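Local atomic coordinates of glycoside hydrolase family 31 (Trueperella pyogenes, PDB entry 5F7S), a protein that probably cleaves alpha-glycosidic bonds of oligosaccharides, using the TIM-barrel catalytic domain of glycoside hydrolase family 31. Residues T127-S132 with G159-K164; V163-R168 with I248-D253; I382-W387 with D460-K465; K465-E470 with F514-F519. All blocks are in the same frame, centred on the assembly; numbering follows the deposited sequence.

The four contacts form two pairs on different parts of the chain. Contacts 1 and 2 share Val163 and Lys164 on strand 159-168 of one antiparallel sheet, and a salt bridge from Arg162 NE to Glu251 OE1 (2.7 Å) ties them together. Contacts 3 and 4 follow three consecutive strands of the TIM barrel and share Lys465; Trp387 NE1 of contact 3 reaches Asp467 OD2 of contact 4 at 2.8 Å, probably as a hydrogen bond. Asp467 also binds a calcium ion, at the C-terminal end of the barrel strands, the end where TIM-barrel enzymes carry their active sites. The centres of contacts 2 and 4 are about 28 Å apart, those of contacts 1 and 3 about 48 Å.

Contact 1: T127-S132 with G159-K164; sequences TPSHWS and GTHRVK
A cation-pi contact between Lys164 and Trp131 spans two strands that are not direct neighbours in a six-stranded antiparallel sheet. The short segments of 130-132 and 159-164 have axes 8.9 Å apart, and no hydrogen bond joins them, so side chains carry most of the contact. The lysine chain crosses the indole at about a right angle. Its CD lies over one face of the six-membered ring, modelled too close for its exact position to be trusted. The bend at CG-CD (chi3 65°) then carries the amine on across the same ring system, and Lys164 NZ ends 4.4 Å from the centroid of the five-membered ring of Trp131, only 15° off its normal. The far rim of the indole reaches the backbone, with Trp131 CZ3 4.1 Å from Arg162 O. Nearby, Trp131 CZ2 lies 4.2 Å from Arg162 NH2, while the NE of that arginine is paired with Glu251. A serine in place of Trp131 would probably leave the lysine amine without its aromatic partner and free to swing. At the other end, Ser129 OG approaches His161 CD2 at 3.2 Å; the NE2 of this histidine is hydrogen-bonded to Ser156. Between the two segments runs strand 152-156, bonded to His130 and Ser132 on one side and to His161 on the other, while strand 247-253 brings Glu251 up to both Trp131 and Lys164.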
loop_
_atom_site.group_PDB
_atom_site.type_symbol
_atom_site.label_atom_id
_atom_site.label_comp_id
_atom_site.label_asym_id
_atom_site.label_seq_id
_atom_site.Cartn_x
_atom_site.Cartn_y
_atom_site.Cartn_z
ATOM N N THR A 127 -3.152 -34.249 0.893
ATOM C CA THR A 127 -4.582 -34.412 0.618
ATOM C C THR A 127 -4.924 -33.588 -0.623
ATOM O O THR A 127 -5.253 -32.407 -0.501
ATOM C CB THR A 127 -5.440 -33.972 1.820
ATOM O OG1 THR A 127 -4.977 -32.711 2.302
ATOM C CG2 THR A 127 -5.326 -34.979 2.944
ATOM N N PRO A 128 -4.832 -34.203 -1.825
ATOM C CA PRO A 128 -5.098 -33.467 -3.066
ATOM C C PRO A 128 -6.545 -33.031 -3.195
ATOM O O PRO A 128 -7.446 -33.801 -2.880
ATOM C CB PRO A 128 -4.775 -34.485 -4.168
ATOM C CG PRO A 128 -3.961 -35.524 -3.494
ATOM C CD PRO A 128 -4.536 -35.610 -2.117
ATOM N N SER A 129 -6.729 -31.814 -3.689
ATOM C CA SER A 129 -8.027 -31.223 -3.890
ATOM C C SER A 129 -8.466 -31.340 -5.340
ATOM O O SER A 129 -7.653 -31.628 -6.220
ATOM C CB SER A 129 -7.989 -29.740 -3.523
ATOM O OG SER A 129 -7.625 -29.560 -2.173
ATOM N N HIS A 130 -9.762 -31.134 -5.565
ATOM C CA HIS A 130 -10.342 -31.101 -6.914
ATOM C C HIS A 130 -11.463 -30.066 -6.909
ATOM O O HIS A 130 -11.983 -29.710 -5.848
ATOM C CB HIS A 130 -10.881 -32.469 -7.371
ATOM C CG HIS A 130 -12.094 -32.926 -6.625
ATOM N ND1 HIS A 130 -12.021 -33.622 -5.437
ATOM C CD2 HIS A 130 -13.414 -32.796 -6.903
ATOM C CE1 HIS A 130 -13.242 -33.891 -5.010
ATOM N NE2 HIS A 130 -14.107 -33.393 -5.878
ATOM N N TRP A 131 -11.817 -29.574 -8.091
ATOM C CA TRP A 131 -12.898 -28.588 -8.222
ATOM C C TRP A 131 -14.229 -29.317 -8.317
ATOM O O TRP A 131 -14.360 -30.219 -9.124
ATOM C CB TRP A 131 -12.676 -27.704 -9.453
ATOM C CG TRP A 131 -11.507 -26.762 -9.318
ATOM C CD1 TRP A 131 -10.267 -26.876 -9.905
ATOM C CD2 TRP A 131 -11.470 -25.575 -8.523
ATOM N NE1 TRP A 131 -9.469 -25.819 -9.524
ATOM C CE2 TRP A 131 -10.190 -24.995 -8.696
ATOM C CE3 TRP A 131 -12.415 -24.916 -7.717
ATOM C CZ2 TRP A 131 -9.829 -23.796 -8.089
ATOM C CZ3 TRP A 131 -12.059 -23.737 -7.110
ATOM C CH2 TRP A 131 -10.764 -23.193 -7.282
ATOM N N SER A 132 -15.191 -28.927 -7.482
ATOM C CA SER A 132 -16.511 -29.557 -7.428
ATOM C C SER A 132 -17.621 -28.564 -7.669
ATOM O O SER A 132 -17.591 -27.458 -7.130
ATOM C CB SER A 132 -16.746 -30.176 -6.051
ATOM O OG SER A 132 -18.081 -30.654 -5.923
ATOM N N GLY A 159 -10.826 -30.524 3.797
ATOM C CA GLY A 159 -11.676 -29.317 3.857
ATOM C C GLY A 159 -11.930 -28.626 2.522
ATOM O O GLY A 159 -11.658 -29.190 1.465
ATOM N N THR A 160 -12.469 -27.405 2.596
ATOM C CA THR A 160 -12.800 -26.574 1.434
ATOM C C THR A 160 -11.859 -25.373 1.461
ATOM O O THR A 160 -11.947 -24.527 2.353
ATOM C CB THR A 160 -14.269 -26.121 1.505
ATOM O OG1 THR A 160 -15.094 -27.253 1.772
ATOM C CG2 THR A 160 -14.699 -25.481 0.210
ATOM N N HIS A 161 -10.994 -25.274 0.458
ATOM C CA HIS A 161 -9.901 -24.283 0.466
ATOM C C HIS A 161 -10.125 -22.947 -0.266
ATOM O O HIS A 161 -9.635 -21.912 0.182
ATOM C CB HIS A 161 -8.639 -24.958 -0.065
ATOM C CG HIS A 161 -8.354 -26.282 0.573
ATOM N ND1 HIS A 161 -7.826 -26.402 1.838
ATOM C CD2 HIS A 161 -8.538 -27.548 0.121
ATOM C CE1 HIS A 161 -7.704 -27.684 2.145
ATOM N NE2 HIS A 161 -8.131 -28.401 1.120
ATOM N N ARG A 162 -10.825 -22.986 -1.396
ATOM C CA ARG A 162 -11.103 -21.802 -2.214
ATOM C C ARG A 162 -12.389 -21.980 -2.979
ATOM O O ARG A 162 -12.893 -23.098 -3.103
ATOM C CB ARG A 162 -10.002 -21.569 -3.267
ATOM C CG ARG A 162 -8.621 -21.295 -2.712
ATOM C CD ARG A 162 -7.747 -20.558 -3.716
ATOM N NE ARG A 162 -7.431 -21.370 -4.868
ATOM C CZ ARG A 162 -6.414 -22.232 -4.936
ATOM N NH1 ARG A 162 -5.607 -22.445 -3.905
ATOM N NH2 ARG A 162 -6.211 -22.911 -6.054
ATOM N N VAL A 163 -12.894 -20.883 -3.532
ATOM C CA VAL A 163 -14.105 -20.924 -4.360
ATOM C C VAL A 163 -13.920 -20.028 -5.564
ATOM O O VAL A 163 -13.246 -19.033 -5.484
ATOM C CB VAL A 163 -15.393 -20.553 -3.571
ATOM C CG1 VAL A 163 -15.357 -19.138 -3.051
ATOM C CG2 VAL A 163 -16.637 -20.739 -4.430
ATOM N N LYS A 164 -14.493 -20.445 -6.677
ATOM C CA LYS A 164 -14.478 -19.726 -7.945
ATOM C C LYS A 164 -15.900 -19.538 -8.364
ATOM O O LYS A 164 -16.689 -20.473 -8.260
ATOM C CB LYS A 164 -13.873 -20.577 -9.065
ATOM C CG LYS A 164 -12.381 -20.686 -9.050
ATOM C CD LYS A 164 -11.887 -21.839 -9.923
ATOM C CE LYS A 164 -12.179 -21.672 -11.393
ATOM N NZ LYS A 164 -11.560 -22.827 -12.105
#

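Contact 2: V163-R168 with I248-D253; sequences VKFALR and ILIEVD
The Phe165 ring has Ile250 over one face, with Ile250 CB 4.2 Å from the ring centroid and 18° off the normal, a CH-pi contact. Ile250 CG2 comes to 3.7 Å from Phe165 CZ, and Val252 CG2 reaches Phe165 CE1 at a slant; Ile139 and Phe146 also pack on the phenylalanine. The setting is a beta sandwich: strands 159-168 and 247-253 are antiparallel neighbours in one sheet, with Val163, Phe165, Leu167, Ile248, Ile250 and Val252 on one face. Of these, Val163 and Phe165 touch strand 138-140 of a second sheet, and Leu167, Ile250 and Val252 touch its strand 225-230. Phe165 CG sits between its backbone N and carbonyl carbon (chi1 62°), which brings the ring across to the isoleucine opposite. Beside it Leu167 CD1 meets Ile250 CD1 at 3.8 Å. An alanine in place of Phe165 removes the ring and would probably open a gap above Ile250 in the core between the sheets. The reverse side is more mixed. Ala166 CB packs on Leu249 CD2 (3.6 Å), while Glu251 lies alongside the aliphatic part of Lys164, pointing the same way, and its OE1 forms a salt bridge with Arg162 NE. Three hydrogen-bonded pairs, Val163-Val252, Phe165-Ile250 and Leu167-Ile248, join the backbones through two N-H...O bonds each. The straightest runs from Ile250 N to Phe165 O, 2.9 Å long with 174° at the hydrogen.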
loop_
_atom_site.group_PDB
_atom_site.type_symbol
_atom_site.label_atom_id
_atom_site.label_comp_id
_atom_site.label_asym_id
_atom_site.label_seq_id
_atom_site.Cartn_x
_atom_site.Cartn_y
_atom_site.Cartn_z
ATOM N N VAL A 163 -12.894 -20.883 -3.532
ATOM C CA VAL A 163 -14.105 -20.924 -4.360
ATOM C C VAL A 163 -13.920 -20.028 -5.564
ATOM O O VAL A 163 -13.246 -19.033 -5.484
ATOM C CB VAL A 163 -15.393 -20.553 -3.571
ATOM C CG1 VAL A 163 -15.357 -19.138 -3.051
ATOM C CG2 VAL A 163 -16.637 -20.739 -4.430
ATOM N N LYS A 164 -14.493 -20.445 -6.677
ATOM C CA LYS A 164 -14.478 -19.726 -7.945
ATOM C C LYS A 164 -15.900 -19.538 -8.364
ATOM O O LYS A 164 -16.689 -20.473 -8.260
ATOM C CB LYS A 164 -13.873 -20.577 -9.065
ATOM C CG LYS A 164 -12.381 -20.686 -9.050
ATOM C CD LYS A 164 -11.887 -21.839 -9.923
ATOM C CE LYS A 164 -12.179 -21.672 -11.393
ATOM N NZ LYS A 164 -11.560 -22.827 -12.105
ATOM N N PHE A 165 -16.219 -18.353 -8.862
ATOM C CA PHE A 165 -17.531 -18.092 -9.420
ATOM C C PHE A 165 -17.360 -17.003 -10.465
ATOM O O PHE A 165 -16.285 -16.433 -10.581
ATOM C CB PHE A 165 -18.588 -17.762 -8.341
ATOM C CG PHE A 165 -18.290 -16.540 -7.548
ATOM C CD1 PHE A 165 -17.490 -16.610 -6.422
ATOM C CD2 PHE A 165 -18.815 -15.317 -7.922
ATOM C CE1 PHE A 165 -17.206 -15.471 -5.692
ATOM C CE2 PHE A 165 -18.547 -14.181 -7.193
ATOM C CZ PHE A 165 -17.743 -14.257 -6.077
ATOM N N ALA A 166 -18.412 -16.733 -11.232
ATOM C CA ALA A 166 -18.354 -15.750 -12.307
ATOM C C ALA A 166 -19.520 -14.762 -12.282
ATOM O O ALA A 166 -20.628 -15.079 -11.813
ATOM C CB ALA A 166 -18.295 -16.462 -13.643
ATOM N N LEU A 167 -19.222 -13.554 -12.765
ATOM C CA LEU A 167 -20.180 -12.467 -12.922
ATOM C C LEU A 167 -20.195 -12.083 -14.410
ATOM O O LEU A 167 -19.149 -12.079 -15.070
ATOM C CB LEU A 167 -19.748 -11.251 -12.099
ATOM C CG LEU A 167 -19.518 -11.439 -10.597
ATOM C CD1 LEU A 167 -19.258 -10.079 -9.991
ATOM C CD2 LEU A 167 -20.687 -12.091 -9.878
ATOM N N ARG A 168 -21.367 -11.752 -14.929
ATOM C CA ARG A 168 -21.506 -11.377 -16.336
ATOM C C ARG A 168 -21.160 -9.905 -16.543
ATOM O O ARG A 168 -21.552 -9.036 -15.754
ATOM C CB ARG A 168 -22.935 -11.639 -16.825
ATOM C CG ARG A 168 -23.190 -11.343 -18.305
ATOM C CD ARG A 168 -24.564 -11.890 -18.763
ATOM N NE ARG A 168 -25.651 -11.295 -17.978
ATOM C CZ ARG A 168 -26.185 -10.093 -18.204
ATOM N NH1 ARG A 168 -27.145 -9.633 -17.400
ATOM N NH2 ARG A 168 -25.757 -9.329 -19.215
ATOM N N ILE A 248 -16.371 -12.070 -15.634
ATOM C CA ILE A 248 -15.388 -11.683 -14.632
ATOM C C ILE A 248 -15.238 -12.913 -13.751
ATOM O O ILE A 248 -16.206 -13.290 -13.088
ATOM C CB ILE A 248 -15.880 -10.512 -13.755
ATOM C CG1 ILE A 248 -15.953 -9.219 -14.559
ATOM C CG2 ILE A 248 -14.954 -10.321 -12.577
ATOM C CD1 ILE A 248 -16.563 -8.059 -13.790
ATOM N N LEU A 249 -14.074 -13.567 -13.757
ATOM C CA LEU A 249 -13.880 -14.747 -12.903
ATOM C C LEU A 249 -13.268 -14.320 -11.575
ATOM O O LEU A 249 -12.268 -13.616 -11.543
ATOM C CB LEU A 249 -13.014 -15.792 -13.579
ATOM C CG LEU A 249 -13.474 -16.233 -14.961
ATOM C CD1 LEU A 249 -12.494 -17.250 -15.527
ATOM C CD2 LEU A 249 -14.894 -16.801 -14.915
ATOM N N ILE A 250 -13.888 -14.737 -10.478
ATOM C CA ILE A 250 -13.454 -14.352 -9.144
ATOM C C ILE A 250 -13.117 -15.581 -8.354
ATOM O O ILE A 250 -13.912 -16.521 -8.289
ATOM C CB ILE A 250 -14.559 -13.576 -8.421
ATOM C CG1 ILE A 250 -14.779 -12.234 -9.122
ATOM C CG2 ILE A 250 -14.213 -13.357 -6.961
ATOM C CD1 ILE A 250 -15.990 -11.460 -8.628
ATOM N N GLU A 251 -11.940 -15.570 -7.741
ATOM C CA GLU A 251 -11.486 -16.689 -6.948
ATOM C C GLU A 251 -11.200 -16.158 -5.554
ATOM O O GLU A 251 -10.571 -15.116 -5.393
ATOM C CB GLU A 251 -10.277 -17.354 -7.611
ATOM C CG GLU A 251 -9.901 -18.692 -6.998
ATOM C CD GLU A 251 -8.962 -19.538 -7.873
ATOM O OE1 GLU A 251 -8.256 -20.406 -7.302
ATOM O OE2 GLU A 251 -8.926 -19.354 -9.122
ATOM N N VAL A 252 -11.670 -16.881 -4.550
ATOM C CA VAL A 252 -11.583 -16.434 -3.167
ATOM C C VAL A 252 -10.934 -17.475 -2.258
ATOM O O VAL A 252 -11.349 -18.627 -2.237
ATOM C CB VAL A 252 -13.006 -16.191 -2.626
ATOM C CG1 VAL A 252 -12.947 -15.681 -1.187
ATOM C CG2 VAL A 252 -13.768 -15.242 -3.541
ATOM N N ASP A 253 -9.931 -17.063 -1.496
ATOM C CA ASP A 253 -9.303 -17.960 -0.528
ATOM C C ASP A 253 -10.273 -18.119 0.624
ATOM O O ASP A 253 -10.871 -17.120 1.060
ATOM C CB ASP A 253 -7.968 -17.387 -0.023
ATOM C CG ASP A 253 -7.370 -18.203 1.114
ATOM O OD1 ASP A 253 -7.484 -19.449 1.081
ATOM O OD2 ASP A 253 -6.798 -17.600 2.062
#

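Contact 3: I382-W387 with D460-K465; sequences IRVILW and DIDGFK
Asp462 reaches over to Arg383 and Val384 along its whole length. Its CB lies 3.6 Å from Val384 O, and CG rests against the aliphatic start of the arginine, 3.4 Å from Arg383 CG. At the tip, Asp462 OD1 stays near that same Arg383 carbon, while Asp462 OD2 accepts a nearly straight hydrogen bond from Val384 N (2.7 Å, 167°) on its anti lone pair. With CG beside the aspartate's own N (chi1 -49°), the carboxylate is held on the side of Val384 N. Separately, Asp462 N donates to Val384 O at 2.9 Å. Side chain and backbone of one aspartate thus grip the backbone N and O of Val384, and the buried OD2 has a second donor in His378; the guanidinium of Arg383 turns away to Trp293. Further on, parallel strand pairing takes over, with Leu386 N bonded to Gly463 O and Lys465 N to Leu386 O at 2.8 Å, the latter donor standing 47° out of the carbonyl plane. Ile385 CD1 is pressed against Gly463 CA (3.5 Å), where a beta carbon on the glycine would clash. Opposite this, Leu386 CD1 meets Ile461 CD1 at 3.7 Å on the side where Val384 and Ile461 touch helix 370-379. Strands 383-388 and 463-466 are adjacent staves of the family 31 TIM barrel, with helices outside and Lys465 reaching Glu330 within.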
loop_
_atom_site.group_PDB
_atom_site.type_symbol
_atom_site.label_atom_id
_atom_site.label_comp_id
_atom_site.label_asym_id
_atom_site.label_seq_id
_atom_site.Cartn_x
_atom_site.Cartn_y
_atom_site.Cartn_z
ATOM N N ILE A 382 3.950 25.830 10.478
ATOM C CA ILE A 382 4.395 24.556 9.924
ATOM C C ILE A 382 4.130 23.447 10.951
ATOM O O ILE A 382 4.517 23.583 12.133
ATOM C CB ILE A 382 5.910 24.609 9.594
ATOM C CG1 ILE A 382 6.204 25.758 8.600
ATOM C CG2 ILE A 382 6.397 23.274 9.024
ATOM C CD1 ILE A 382 7.677 26.057 8.358
ATOM N N ARG A 383 3.463 22.368 10.522
ATOM C CA ARG A 383 3.229 21.212 11.387
ATOM C C ARG A 383 4.336 20.173 11.190
ATOM O O ARG A 383 5.016 20.161 10.162
ATOM C CB ARG A 383 1.838 20.599 11.206
ATOM C CG ARG A 383 0.722 21.277 12.010
ATOM C CD ARG A 383 0.334 22.626 11.450
ATOM N NE ARG A 383 -0.691 23.318 12.246
ATOM C CZ ARG A 383 -1.254 24.482 11.908
ATOM N NH1 ARG A 383 -0.918 25.105 10.792
ATOM N NH2 ARG A 383 -2.178 25.022 12.685
ATOM N N VAL A 384 4.506 19.312 12.196
ATOM C CA VAL A 384 5.580 18.320 12.223
ATOM C C VAL A 384 5.048 16.891 12.337
ATOM O O VAL A 384 4.184 16.594 13.176
ATOM C CB VAL A 384 6.535 18.611 13.404
ATOM C CG1 VAL A 384 7.753 17.686 13.360
ATOM C CG2 VAL A 384 6.965 20.071 13.362
ATOM N N ILE A 385 5.610 16.014 11.506
ATOM C CA ILE A 385 5.189 14.630 11.390
ATOM C C ILE A 385 6.427 13.727 11.514
ATOM O O ILE A 385 7.450 13.969 10.856
ATOM C CB ILE A 385 4.525 14.398 10.018
ATOM C CG1 ILE A 385 3.395 15.401 9.738
ATOM C CG2 ILE A 385 4.038 12.964 9.864
ATOM C CD1 ILE A 385 2.183 15.296 10.631
ATOM N N LEU A 386 6.317 12.689 12.337
ATOM C CA LEU A 386 7.413 11.755 12.576
ATOM C C LEU A 386 7.129 10.371 12.003
ATOM O O LEU A 386 6.007 9.880 12.077
ATOM C CB LEU A 386 7.692 11.625 14.080
ATOM C CG LEU A 386 8.036 12.917 14.844
ATOM C CD1 LEU A 386 8.446 12.553 16.260
ATOM C CD2 LEU A 386 9.161 13.687 14.177
ATOM N N TRP A 387 8.185 9.731 11.500
ATOM C CA TRP A 387 8.116 8.425 10.844
ATOM C C TRP A 387 8.039 7.301 11.837
ATOM O O TRP A 387 8.675 7.354 12.907
ATOM C CB TRP A 387 9.379 8.240 9.989
ATOM C CG TRP A 387 9.491 7.014 9.133
ATOM C CD1 TRP A 387 9.131 6.902 7.823
ATOM C CD2 TRP A 387 10.094 5.770 9.484
ATOM N NE1 TRP A 387 9.446 5.650 7.346
ATOM C CE2 TRP A 387 10.049 4.943 8.346
ATOM C CE3 TRP A 387 10.678 5.278 10.648
ATOM C CZ2 TRP A 387 10.538 3.650 8.347
ATOM C CZ3 TRP A 387 11.177 4.001 10.644
ATOM C CH2 TRP A 387 11.104 3.196 9.500
ATOM N N ASP A 460 4.566 17.811 21.411
ATOM C CA ASP A 460 3.523 18.453 20.636
ATOM C C ASP A 460 3.553 18.218 19.119
ATOM O O ASP A 460 3.109 19.066 18.377
ATOM C CB ASP A 460 3.495 19.962 20.973
ATOM C CG ASP A 460 2.194 20.640 20.575
ATOM O OD1 ASP A 460 1.119 19.988 20.659
ATOM O OD2 ASP A 460 2.239 21.831 20.185
ATOM N N ILE A 461 4.021 17.060 18.652
ATOM C CA ILE A 461 4.001 16.780 17.211
ATOM C C ILE A 461 2.546 16.648 16.733
ATOM O O ILE A 461 1.628 16.392 17.538
ATOM C CB ILE A 461 4.826 15.532 16.778
ATOM C CG1 ILE A 461 4.204 14.236 17.301
ATOM C CG2 ILE A 461 6.293 15.646 17.209
ATOM C CD1 ILE A 461 4.802 13.004 16.655
ATOM N N ASP A 462 2.350 16.762 15.421
ATOM C CA ASP A 462 1.026 16.811 14.835
ATOM C C ASP A 462 0.567 15.565 14.087
ATOM O O ASP A 462 -0.568 15.508 13.615
ATOM C CB ASP A 462 0.992 17.998 13.900
ATOM C CG ASP A 462 1.520 19.237 14.547
ATOM O OD1 ASP A 462 0.899 19.716 15.507
ATOM O OD2 ASP A 462 2.591 19.720 14.122
ATOM N N GLY A 463 1.421 14.572 13.959
ATOM C CA GLY A 463 1.029 13.377 13.257
ATOM C C GLY A 463 2.207 12.482 13.008
ATOM O O GLY A 463 3.332 12.802 13.406
ATOM N N PHE A 464 1.924 11.357 12.342
ATOM C CA PHE A 464 2.917 10.337 12.065
ATOM C C PHE A 464 2.904 9.822 10.634
ATOM O O PHE A 464 1.849 9.661 10.037
ATOM C CB PHE A 464 2.635 9.126 12.941
ATOM C CG PHE A 464 2.765 9.371 14.405
ATOM C CD1 PHE A 464 4.002 9.282 15.024
ATOM C CD2 PHE A 464 1.633 9.631 15.184
ATOM C CE1 PHE A 464 4.119 9.454 16.393
ATOM C CE2 PHE A 464 1.746 9.818 16.546
ATOM C CZ PHE A 464 2.983 9.720 17.154
ATOM N N LYS A 465 4.078 9.506 10.105
ATOM C CA LYS A 465 4.169 8.879 8.788
ATOM C C LYS A 465 4.294 7.394 9.090
ATOM O O LYS A 465 5.377 6.888 9.395
ATOM C CB LYS A 465 5.348 9.405 7.972
ATOM C CG LYS A 465 5.423 8.826 6.568
ATOM C CD LYS A 465 6.623 9.357 5.805
ATOM C CE LYS A 465 6.733 8.746 4.428
ATOM N NZ LYS A 465 7.842 9.380 3.657
#

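Contact 4: K465-E470 with F514-F519; sequences KTDGGE and FSRSGF. With CA (calcium ion), chain G.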
loop_
_atom_site.group_PDB
_atom_site.type_symbol
_atom_site.label_atom_id
_atom_site.label_comp_id
_atom_site.label_asym_id
_atom_site.label_seq_id
_atom_site.Cartn_x
_atom_site.Cartn_y
_atom_site.Cartn_z
ATOM N N LYS A 465 4.078 9.506 10.105
ATOM C CA LYS A 465 4.169 8.879 8.788
ATOM C C LYS A 465 4.294 7.394 9.090
ATOM O O LYS A 465 5.377 6.888 9.395
ATOM C CB LYS A 465 5.348 9.405 7.972
ATOM C CG LYS A 465 5.423 8.826 6.568
ATOM C CD LYS A 465 6.623 9.357 5.805
ATOM C CE LYS A 465 6.733 8.746 4.428
ATOM N NZ LYS A 465 7.842 9.380 3.657
ATOM N N THR A 466 3.147 6.721 9.078
ATOM C CA THR A 466 3.038 5.298 9.375
ATOM C C THR A 466 3.392 4.482 8.154
ATOM O O THR A 466 2.535 3.979 7.434
ATOM C CB THR A 466 1.625 4.944 9.904
ATOM O OG1 THR A 466 0.648 5.658 9.161
ATOM C CG2 THR A 466 1.489 5.359 11.354
ATOM N N ASP A 467 4.683 4.350 7.946
ATOM C CA ASP A 467 5.238 3.625 6.819
ATOM C C ASP A 467 5.146 2.125 7.127
ATOM O O ASP A 467 4.968 1.738 8.280
ATOM C CB ASP A 467 6.699 4.058 6.681
ATOM C CG ASP A 467 7.299 3.755 5.337
ATOM O OD1 ASP A 467 6.678 3.114 4.457
ATOM O OD2 ASP A 467 8.431 4.192 5.151
ATOM N N GLY A 468 5.255 1.293 6.092
ATOM C CA GLY A 468 5.227 -0.177 6.225
ATOM C C GLY A 468 3.837 -0.768 6.425
ATOM O O GLY A 468 2.855 -0.211 5.951
ATOM N N GLY A 469 3.775 -1.906 7.125
ATOM C CA GLY A 469 2.532 -2.623 7.432
ATOM C C GLY A 469 2.269 -3.877 6.595
ATOM O O GLY A 469 1.220 -4.521 6.757
ATOM N N GLU A 470 3.216 -4.241 5.725
ATOM C CA GLU A 470 3.040 -5.378 4.833
ATOM C C GLU A 470 3.875 -6.583 5.231
ATOM O O GLU A 470 3.998 -7.513 4.447
ATOM C CB GLU A 470 3.480 -5.011 3.403
ATOM C CG GLU A 470 3.042 -3.664 2.878
ATOM C CD GLU A 470 3.975 -2.517 3.255
ATOM O OE1 GLU A 470 5.055 -2.751 3.866
ATOM O OE2 GLU A 470 3.630 -1.369 2.897
ATOM N N PHE A 514 0.004 9.237 7.886
ATOM C CA PHE A 514 0.381 9.280 6.457
ATOM C C PHE A 514 0.943 7.892 6.185
ATOM O O PHE A 514 2.019 7.556 6.694
ATOM C CB PHE A 514 1.391 10.422 6.258
ATOM C CG PHE A 514 1.691 10.777 4.822
ATOM C CD1 PHE A 514 0.678 11.049 3.923
ATOM C CD2 PHE A 514 2.998 10.981 4.418
ATOM C CE1 PHE A 514 0.969 11.417 2.619
ATOM C CE2 PHE A 514 3.304 11.362 3.120
ATOM C CZ PHE A 514 2.292 11.581 2.222
ATOM N N SER A 515 0.179 7.077 5.445
ATOM C CA SER A 515 0.495 5.670 5.196
ATOM C C SER A 515 0.567 5.318 3.749
ATOM O O SER A 515 0.050 6.022 2.924
ATOM C CB SER A 515 -0.602 4.799 5.766
ATOM O OG SER A 515 -0.700 4.943 7.137
ATOM N N ARG A 516 1.180 4.183 3.446
ATOM C CA ARG A 516 1.218 3.684 2.075
ATOM C C ARG A 516 0.433 2.390 1.900
ATOM O O ARG A 516 0.020 2.108 0.778
ATOM C CB ARG A 516 2.644 3.471 1.581
ATOM C CG ARG A 516 3.305 2.204 2.091
ATOM C CD ARG A 516 4.766 2.097 1.670
ATOM N NE ARG A 516 5.336 0.865 2.215
ATOM C CZ ARG A 516 6.631 0.538 2.234
ATOM N NH1 ARG A 516 7.562 1.355 1.738
ATOM N NH2 ARG A 516 7.005 -0.627 2.765
ATOM N N SER A 517 0.279 1.574 2.953
ATOM C CA SER A 517 -0.451 0.301 2.792
ATOM C C SER A 517 -1.804 0.350 3.450
ATOM O O SER A 517 -2.070 1.173 4.309
ATOM C CB SER A 517 0.370 -0.943 3.210
ATOM O OG SER A 517 0.711 -0.945 4.588
ATOM N N GLY A 518 -2.681 -0.524 2.990
ATOM C CA GLY A 518 -4.054 -0.526 3.447
ATOM C C GLY A 518 -4.856 -1.637 2.803
ATOM O O GLY A 518 -4.326 -2.430 2.036
ATOM N N PHE A 519 -6.132 -1.680 3.157
ATOM C CA PHE A 519 -7.062 -2.663 2.679
ATOM C C PHE A 519 -8.438 -2.085 2.988
ATOM O O PHE A 519 -8.525 -0.960 3.431
ATOM C CB PHE A 519 -6.836 -4.000 3.425
ATOM C CG PHE A 519 -7.382 -5.203 2.700
ATOM C CD1 PHE A 519 -6.672 -5.779 1.663
ATOM C CD2 PHE A 519 -8.589 -5.760 3.059
ATOM C CE1 PHE A 519 -7.158 -6.892 0.998
ATOM C CE2 PHE A 519 -9.103 -6.851 2.375
ATOM C CZ PHE A 519 -8.383 -7.425 1.351
HETATM CA CA CA G . 10.358 3.432 3.810
HETATM O O HOH W 1 1.765 2.249 5.471
HETATM O O HOH W 2 8.228 4.130 2.094
HETATM O O HOH W 3 10.307 2.005 1.910
HETATM O O HOH W 4 10.909 5.724 4.531
#
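Glu470 and Arg516 cross at about a right angle just beyond the C-terminal ends of neighbouring strands 463-466 and 513-515, the end where TIM-barrel enzymes carry their active sites. The arginine grips the carboxylate side-on: Arg516 NE bonds Glu470 OE2 at 2.9 Å and Arg516 NH2 bonds Glu470 OE1 at 3.1 Å. Both oxygens lie close to the guanidinium plane, although the carboxylate itself is turned 38° from it. Asp467 approaches the same group quite differently. Its carboxylate plane is almost perpendicular to the guanidinium, and Asp467 OD1 sits over one face, 3.4 Å from Arg516 NH1, an ionic attraction to which no N-H points. Edge and face of one arginine thus hold two acids in a single salt-bridge network. The arginine chain, straight from CG to NE, carries the guanidinium into this position. Asp467 OD2, hydrogen-bonded to Trp387 NE1, binds the calcium ion at 2.5 Å. Three waters also bind the ion; one accepts a hydrogen bond from Arg516 NH1, and a second donates to Asp467 OD1 and takes a weak bond from the same nitrogen. Where the strands still run together, Thr466 OG1 and Ser515 OG are 2.5 Å apart. Another water bridges the diverging loops, donating to Thr466 O and Gly468 O and accepting from Arg516 N. Gly468 O has a second donor: Ser517 OG, 2.6 Å away and tilted 30° from the carbonyl plane.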